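Local coordinates for activator of Hsp90 ATPase homologue 1/2-like C-terminal domain-containing protein (Mycobacterium smegmatis, PDB 3UID) that is of unknown biochemical activity but belongs to the AHA1 family and has been described as a toxin, the structural homologue of Rv2035 of Mycobacterium tuberculosis, at residues V51-L56 with R61-M66; W29-Y32 with R36-E39; G76-T81 with H87-L92. One frame throughout, in Å; residues are numbered along the deposited sequence.

Contact 1 (V51-L56 with R61-M66)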
# COMPACT_ATOMS: atom_id res chain seq x y z
N VAL A 51 7.49 3.93 9.21
CA VAL A 51 7.35 2.48 9.31
C VAL A 51 8.01 2.08 10.62
O VAL A 51 9.20 2.32 10.84
CB VAL A 51 7.96 1.76 8.10
CG1 VAL A 51 8.04 0.25 8.33
CG2 VAL A 51 7.16 2.08 6.84
N VAL A 52 7.20 1.54 11.52
CA VAL A 52 7.64 1.25 12.88
C VAL A 52 8.23 -0.16 12.95
O VAL A 52 9.46 -0.31 13.03
CB VAL A 52 6.49 1.48 13.89
CG1 VAL A 52 6.94 1.14 15.31
CG2 VAL A 52 6.04 2.95 13.83
N ASP A 53 7.38 -1.18 12.90
CA ASP A 53 7.86 -2.55 12.83
C ASP A 53 7.68 -3.03 11.41
O ASP A 53 6.76 -2.62 10.72
CB ASP A 53 7.08 -3.46 13.78
CG ASP A 53 7.26 -3.09 15.23
OD1 ASP A 53 8.36 -2.62 15.60
OD2 ASP A 53 6.30 -3.26 16.00
N HIS A 54 8.57 -3.92 10.97
CA HIS A 54 8.51 -4.43 9.61
C HIS A 54 9.19 -5.80 9.53
O HIS A 54 10.39 -5.92 9.78
CB HIS A 54 9.18 -3.42 8.67
CG HIS A 54 9.19 -3.83 7.23
ND1 HIS A 54 10.04 -4.79 6.73
CD2 HIS A 54 8.48 -3.37 6.17
CE1 HIS A 54 9.84 -4.93 5.43
NE2 HIS A 54 8.89 -4.08 5.06
N ASP A 55 8.42 -6.81 9.19
CA ASP A 55 8.92 -8.17 9.05
C ASP A 55 8.17 -8.78 7.87
O ASP A 55 7.06 -9.28 8.04
CB ASP A 55 8.61 -8.92 10.34
CG ASP A 55 9.12 -10.35 10.34
OD1 ASP A 55 9.84 -10.77 9.40
OD2 ASP A 55 8.81 -11.05 11.32
N LEU A 56 8.74 -8.69 6.67
CA LEU A 56 8.03 -9.18 5.47
C LEU A 56 8.24 -10.68 5.27
O LEU A 56 9.03 -11.11 4.42
CB LEU A 56 8.45 -8.40 4.22
CG LEU A 56 7.62 -8.60 2.95
CD1 LEU A 56 6.17 -8.24 3.18
CD2 LEU A 56 8.20 -7.78 1.80
N ARG A 61 4.58 -8.90 10.82
CA ARG A 61 3.75 -7.70 10.88
C ARG A 61 4.50 -6.50 10.32
O ARG A 61 5.73 -6.40 10.44
CB ARG A 61 3.33 -7.40 12.31
CG ARG A 61 2.26 -8.30 12.83
CD ARG A 61 1.65 -7.72 14.10
NE ARG A 61 0.62 -8.62 14.62
CZ ARG A 61 -0.65 -8.28 14.81
NH1 ARG A 61 -1.07 -7.05 14.54
NH2 ARG A 61 -1.49 -9.18 15.30
N VAL A 62 3.75 -5.59 9.71
CA VAL A 62 4.25 -4.25 9.41
C VAL A 62 3.33 -3.28 10.12
O VAL A 62 2.11 -3.35 9.99
CB VAL A 62 4.24 -3.94 7.92
CG1 VAL A 62 4.75 -2.52 7.66
CG2 VAL A 62 5.06 -4.97 7.15
N THR A 63 3.91 -2.36 10.88
CA THR A 63 3.11 -1.33 11.56
C THR A 63 3.56 0.05 11.14
O THR A 63 4.74 0.27 10.93
CB THR A 63 3.16 -1.47 13.09
OG1 THR A 63 4.52 -1.29 13.55
CG2 THR A 63 2.67 -2.84 13.50
N TYR A 64 2.63 0.98 10.98
CA TYR A 64 2.98 2.26 10.36
C TYR A 64 2.11 3.42 10.81
O TYR A 64 0.95 3.25 11.24
CB TYR A 64 2.88 2.14 8.84
CG TYR A 64 1.51 1.70 8.36
CD1 TYR A 64 1.27 0.37 8.03
CD2 TYR A 64 0.46 2.60 8.28
CE1 TYR A 64 0.02 -0.05 7.61
CE2 TYR A 64 -0.80 2.19 7.86
CZ TYR A 64 -1.00 0.86 7.52
OH TYR A 64 -2.25 0.44 7.11
N PHE A 65 2.68 4.62 10.72
CA PHE A 65 1.91 5.85 10.83
C PHE A 65 1.90 6.52 9.47
O PHE A 65 2.91 6.52 8.76
CB PHE A 65 2.54 6.82 11.83
CG PHE A 65 2.63 6.28 13.23
CD1 PHE A 65 1.53 5.69 13.82
CD2 PHE A 65 3.81 6.38 13.95
CE1 PHE A 65 1.61 5.21 15.12
CE2 PHE A 65 3.89 5.91 15.25
CZ PHE A 65 2.79 5.31 15.83
N MET A 66 0.76 7.12 9.12
CA MET A 66 0.66 7.89 7.90
C MET A 66 -0.04 9.20 8.19
O MET A 66 -0.67 9.35 9.24
CB MET A 66 -0.12 7.12 6.83
CG MET A 66 0.53 5.83 6.37
SD MET A 66 -0.53 4.99 5.19
CE MET A 66 -0.66 6.22 3.91
O HOH W 1 6.72 -9.66 13.03

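Contact 2 (W29-Y32 with R36-E39)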
# COMPACT_ATOMS: atom_id res chain seq x y z
N TRP A 29 10.18 -4.72 -5.76
CA TRP A 29 10.05 -5.56 -4.58
C TRP A 29 10.73 -4.92 -3.37
O TRP A 29 10.20 -4.96 -2.26
CB TRP A 29 10.64 -6.95 -4.83
CG TRP A 29 10.53 -7.84 -3.63
CD1 TRP A 29 11.48 -8.06 -2.67
CD2 TRP A 29 9.38 -8.58 -3.23
NE1 TRP A 29 11.00 -8.92 -1.72
CE2 TRP A 29 9.71 -9.25 -2.04
CE3 TRP A 29 8.11 -8.77 -3.78
CZ2 TRP A 29 8.81 -10.09 -1.38
CZ3 TRP A 29 7.21 -9.59 -3.12
CH2 TRP A 29 7.57 -10.24 -1.94
N GLN A 30 11.90 -4.33 -3.60
CA GLN A 30 12.68 -3.75 -2.51
C GLN A 30 12.07 -2.50 -1.89
O GLN A 30 12.41 -2.13 -0.75
CB GLN A 30 14.12 -3.47 -2.98
CG GLN A 30 14.90 -4.72 -3.31
CD GLN A 30 15.05 -5.67 -2.12
OE1 GLN A 30 15.08 -5.23 -0.97
NE2 GLN A 30 15.14 -6.95 -2.40
N ILE A 31 11.18 -1.84 -2.62
CA ILE A 31 10.39 -0.74 -2.06
C ILE A 31 9.62 -1.22 -0.82
O ILE A 31 9.52 -0.52 0.19
CB ILE A 31 9.39 -0.16 -3.09
CG1 ILE A 31 10.12 0.48 -4.29
CG2 ILE A 31 8.43 0.84 -2.43
CD1 ILE A 31 10.79 1.78 -3.98
N TYR A 32 9.06 -2.43 -0.92
CA TYR A 32 8.24 -3.01 0.14
C TYR A 32 9.05 -3.82 1.14
O TYR A 32 8.69 -3.92 2.31
CB TYR A 32 7.11 -3.84 -0.47
CG TYR A 32 6.25 -2.96 -1.32
CD1 TYR A 32 5.24 -2.19 -0.76
CD2 TYR A 32 6.49 -2.83 -2.69
CE1 TYR A 32 4.48 -1.33 -1.55
CE2 TYR A 32 5.74 -1.98 -3.48
CZ TYR A 32 4.73 -1.24 -2.90
OH TYR A 32 3.98 -0.38 -3.68
N ARG A 36 12.81 1.36 5.18
CA ARG A 36 13.17 2.76 4.97
C ARG A 36 12.69 3.27 3.61
O ARG A 36 12.39 4.46 3.45
CB ARG A 36 14.68 2.97 5.13
CG ARG A 36 15.26 2.39 6.41
CD ARG A 36 14.98 3.25 7.64
NE ARG A 36 13.87 2.73 8.45
CZ ARG A 36 12.71 3.36 8.61
NH1 ARG A 36 12.49 4.52 8.02
NH2 ARG A 36 11.77 2.82 9.37
N GLN A 37 12.61 2.37 2.63
CA GLN A 37 12.09 2.76 1.31
C GLN A 37 10.57 2.85 1.31
O GLN A 37 9.98 3.76 0.72
CB GLN A 37 12.58 1.79 0.23
CG GLN A 37 14.10 1.79 0.11
CD GLN A 37 14.57 0.88 -1.00
OE1 GLN A 37 14.04 0.92 -2.11
NE2 GLN A 37 15.55 0.06 -0.71
N LEU A 38 9.93 1.91 2.01
CA LEU A 38 8.49 1.94 2.16
C LEU A 38 8.07 3.24 2.85
O LEU A 38 7.14 3.93 2.41
CB LEU A 38 8.03 0.74 2.98
CG LEU A 38 6.51 0.52 3.01
CD1 LEU A 38 5.94 0.50 1.59
CD2 LEU A 38 6.25 -0.78 3.73
N GLU A 39 8.78 3.61 3.91
CA GLU A 39 8.51 4.84 4.65
C GLU A 39 8.66 6.07 3.75
O GLU A 39 7.94 7.05 3.87
CB GLU A 39 9.44 4.95 5.86
CG GLU A 39 9.22 6.21 6.69
CD GLU A 39 10.08 6.25 7.94
OE1 GLU A 39 9.95 5.36 8.80
OE2 GLU A 39 10.90 7.19 8.05

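Contact 3 (G76-T81 with H87-L92)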
# COMPACT_ATOMS: atom_id res chain seq x y z
N GLY A 76 -1.84 2.06 11.25
CA GLY A 76 -2.35 0.86 10.63
C GLY A 76 -1.35 -0.25 10.80
O GLY A 76 -0.22 -0.03 11.25
N TYR A 77 -1.78 -1.47 10.48
CA TYR A 77 -0.88 -2.60 10.56
C TYR A 77 -1.22 -3.61 9.49
O TYR A 77 -2.36 -3.73 9.06
CB TYR A 77 -0.96 -3.26 11.95
CG TYR A 77 -2.36 -3.73 12.30
CD1 TYR A 77 -2.75 -5.03 12.03
CD2 TYR A 77 -3.29 -2.87 12.85
CE1 TYR A 77 -4.04 -5.46 12.32
CE2 TYR A 77 -4.57 -3.29 13.14
CZ TYR A 77 -4.94 -4.59 12.88
OH TYR A 77 -6.22 -5.00 13.18
N TRP A 78 -0.19 -4.33 9.05
CA TRP A 78 -0.37 -5.44 8.13
C TRP A 78 -0.01 -6.73 8.86
O TRP A 78 1.03 -6.81 9.51
CB TRP A 78 0.58 -5.29 6.95
CG TRP A 78 0.33 -4.14 6.02
CD1 TRP A 78 -0.69 -3.23 6.05
CD2 TRP A 78 1.14 -3.78 4.90
NE1 TRP A 78 -0.57 -2.34 5.01
CE2 TRP A 78 0.55 -2.65 4.29
CE3 TRP A 78 2.31 -4.32 4.35
CZ2 TRP A 78 1.11 -2.03 3.17
CZ3 TRP A 78 2.85 -3.71 3.22
CH2 TRP A 78 2.24 -2.59 2.64
N GLU A 79 -0.88 -7.75 8.74
CA GLU A 79 -0.51 -9.11 9.14
C GLU A 79 -0.18 -9.86 7.86
O GLU A 79 -1.07 -10.12 7.05
CB GLU A 79 -1.64 -9.80 9.90
CG GLU A 79 -2.07 -9.08 11.18
CD GLU A 79 -3.18 -9.79 11.93
OE1 GLU A 79 -3.57 -10.91 11.54
OE2 GLU A 79 -3.65 -9.23 12.94
N ILE A 80 1.10 -10.18 7.67
CA ILE A 80 1.55 -10.82 6.44
C ILE A 80 1.12 -12.29 6.40
O ILE A 80 1.40 -13.05 7.33
CB ILE A 80 3.08 -10.71 6.27
CG1 ILE A 80 3.54 -9.27 6.46
CG2 ILE A 80 3.51 -11.24 4.91
CD1 ILE A 80 2.97 -8.27 5.49
N THR A 81 0.44 -12.68 5.32
CA THR A 81 -0.01 -14.05 5.20
C THR A 81 0.76 -14.89 4.17
O THR A 81 0.84 -16.12 4.30
CB THR A 81 -1.51 -14.12 4.89
OG1 THR A 81 -1.77 -13.44 3.66
CG2 THR A 81 -2.33 -13.49 6.01
N HIS A 87 7.54 -11.61 -6.79
CA HIS A 87 6.31 -11.41 -7.56
C HIS A 87 5.09 -11.02 -6.75
O HIS A 87 4.20 -10.37 -7.28
CB HIS A 87 6.00 -12.61 -8.44
CG HIS A 87 6.89 -12.71 -9.64
ND1 HIS A 87 7.82 -13.72 -9.79
CD2 HIS A 87 7.00 -11.92 -10.74
CE1 HIS A 87 8.46 -13.55 -10.93
NE2 HIS A 87 7.99 -12.47 -11.52
N SER A 88 5.02 -11.39 -5.48
CA SER A 88 3.78 -11.10 -4.75
C SER A 88 3.93 -11.22 -3.24
O SER A 88 4.78 -11.97 -2.76
CB SER A 88 2.69 -12.08 -5.22
OG SER A 88 1.41 -11.70 -4.75
N PHE A 89 3.12 -10.46 -2.51
CA PHE A 89 2.88 -10.72 -1.09
C PHE A 89 1.44 -10.43 -0.74
O PHE A 89 0.75 -9.71 -1.47
CB PHE A 89 3.91 -10.05 -0.15
CG PHE A 89 3.85 -8.54 -0.10
CD1 PHE A 89 3.11 -7.89 0.88
CD2 PHE A 89 4.55 -7.77 -1.02
CE1 PHE A 89 3.06 -6.49 0.95
CE2 PHE A 89 4.51 -6.36 -0.95
CZ PHE A 89 3.76 -5.73 0.04
N SER A 90 0.96 -11.04 0.34
CA SER A 90 -0.44 -10.94 0.73
C SER A 90 -0.53 -10.62 2.20
O SER A 90 0.33 -11.05 2.98
CB SER A 90 -1.15 -12.26 0.45
OG SER A 90 -1.08 -12.60 -0.92
N PHE A 91 -1.57 -9.89 2.59
CA PHE A 91 -1.67 -9.45 3.98
C PHE A 91 -3.06 -8.99 4.34
O PHE A 91 -3.86 -8.62 3.47
CB PHE A 91 -0.67 -8.32 4.29
CG PHE A 91 -0.88 -7.07 3.46
CD1 PHE A 91 -1.68 -6.03 3.93
CD2 PHE A 91 -0.26 -6.94 2.22
CE1 PHE A 91 -1.87 -4.87 3.16
CE2 PHE A 91 -0.43 -5.79 1.44
CZ PHE A 91 -1.22 -4.75 1.92
N LEU A 92 -3.35 -9.03 5.64
CA LEU A 92 -4.56 -8.42 6.17
C LEU A 92 -4.19 -7.04 6.70
O LEU A 92 -3.15 -6.86 7.33
CB LEU A 92 -5.12 -9.29 7.30
CG LEU A 92 -5.28 -10.76 6.92
CD1 LEU A 92 -5.44 -11.64 8.15
CD2 LEU A 92 -6.45 -10.93 5.97

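Contact 1 (V51-L56 with R61-M66)
A classic beta bulge, with V52 and D53 opposite T63, marks the antiparallel hairpin of strands 50-54 and 61-67. It lies at one margin of the sheet of this Bet v 1-like (SRPBCC) fold. Within the chain, strand 50-54 is the outermost on this side. The two short axes run at 174° to each other. V51 pairs with Y64 and H54 with V62, each as a non-hydrogen-bonded pair. The register slips by one residue between these pairs, and the bulge takes up the extra residue.

T63 serves both amides of the bulge. Its carbonyl takes the N-H of V52, with V52 N 2.8 Å from T63 O. Its hydroxyl takes the next amide, with D53 N 2.9 Å from T63 OG1. The hydroxyl faces that amide because chi1 of 62° sets OG1 between the backbone N and the carbonyl carbon. The bond should also limit rotation of the side chain. T63 N donates in return to D53 O at 2.9 Å. On the same side of the sheet, V52 CG2 comes obliquely to the F65 ring, 3.9 Å from F65 CE2. A loop residue, F100, touches V52 and T63 and meets the F65 ring.

V51, H54, V62 and Y64 occupy the opposite face. There H54 and V62 lie side by side, with H54 CD2 3.9 Å from V62 CG2. H54 NE2 hydrogen-bonds to Y32 O, so the ring ties the strand to helix 25-33. V51 packs on helix 35-42, and Y64 OH reaches D93. Past the strand, D55 N binds R61 O at 3.0 Å, bent to 131° at the hydrogen. One water closes this end, donating to D55 OD2 at 3.0 Å and accepting from R61 N at 3.2 Å.

Contact 2 (W29-Y32 with R36-E39)
Y32 and L38 stand roughly perpendicular, and L38 puts one methyl against the tyrosine ring. L38 CD1 is 3.6 Å from Y32 CD1 and comes in obliquely. With CG opposite the backbone N (chi1 -170°), the L38 branch lies beside its carbonyl carbon and CD1 reaches the ring. I31 covers part of one face of the Y32 ring with CG2. The phenol itself is held further on: Y32 OH is hydrogen-bonded with Y126 OH, and the ring meets F115.

Q37 points its CB toward helix 25-33 and extends beyond CG. It runs nearly square to I31, with Q37 OE1 3.8 Å from I31 CD1. The amide also passes Q30 O, with Q37 CD at 3.7 Å. Its polar atoms are bound elsewhere, OE1 to R27 and NE2 to D34. L38 CB rests on I31 O at 3.4 Å. L38 N lies near that carbonyl too, but the angle is too poor for a hydrogen bond.

No hydrogen bond joins the two segments, so their contact is van der Waals. I31 and Y32 also touch helix 144-158. Two short consecutive helices between the strands 14-21 and 50-54, packed near a long C-terminal helix, are characteristic of the Bet v 1-like fold.

Contact 3 (G76-T81 with H87-L92)
W78 and F91 stack face to face across the antiparallel hairpin of strands 73-84 and 88-96. W78 CB already touches F91, lying 3.8 Å from F91 CD1. W78 CG is closer, 3.5 Å from the same F91 CD1. Further along the five-membered ring, F91 CE1 stands over one face of the indole, 3.4 Å from W78 NE1. W78 CE2 and CZ2 continue under F91 CZ. The five-membered ring and the F91 ring have centroids 3.9 Å apart and planes at 20°. At the far end of the indole the partner changes. W78 CZ3 meets F89 CE1 at 3.6 Å, near the plane of the F89 ring and at its edge. The planes of these two rings stand at 38°, so this pair is oblique.

F91 CG sits between its backbone N and carbonyl carbon (chi1 61°), which brings the ring over W78. F91 CB also touches I80 CD1. Around the cluster, Y64 meets W78 and Y113 meets F91, both edge to face.

The backbones are joined beside these rings. E79 and L92 form a hydrogen-bonded pair, with E79 N 2.8 Å from L92 O and L92 N 2.9 Å from E79 O. T81 N adds a bond to S90 O at 2.9 Å. On the face away from the aromatic cluster, the aliphatic end of L92 lies against E79 OE1 and T81 CG2.

The chemistry is thus two-sided. Three backbone hydrogen bonds join the strands. The other face is mixed, with E79 and T81 beside aliphatic L92. The buried rings of W78, F89 and F91 meet one another by dispersion and ring overlap, while the E79 carboxylate is served by a salt bridge to R61 on the neighbouring strand.

Overall arrangement
Contacts 1 and 3 belong to one antiparallel sheet, and strands 61-67 and 73-84 are neighbours in it. V62 and Y64 bond by backbone to W78 and G76, so the two hairpins run on into each other. Both hairpins share backbone bonds. Contact 1, at the partly exposed margin, adds a hydroxyl bond and a water; contact 3, deeper in the sheet order, adds buried ring stacking. Contact 2 joins helices, is buried, and has no hydrogen bond across its segments. It probably hydrogen-bonds to contact 1 through Y32 O with H54 NE2 and E39 OE1 with V51 N. W29 and Y32 pack on F89. V51, H54 and V62 of contact 1 and W78, F89 and F91 of contact 3 turn to the helix side.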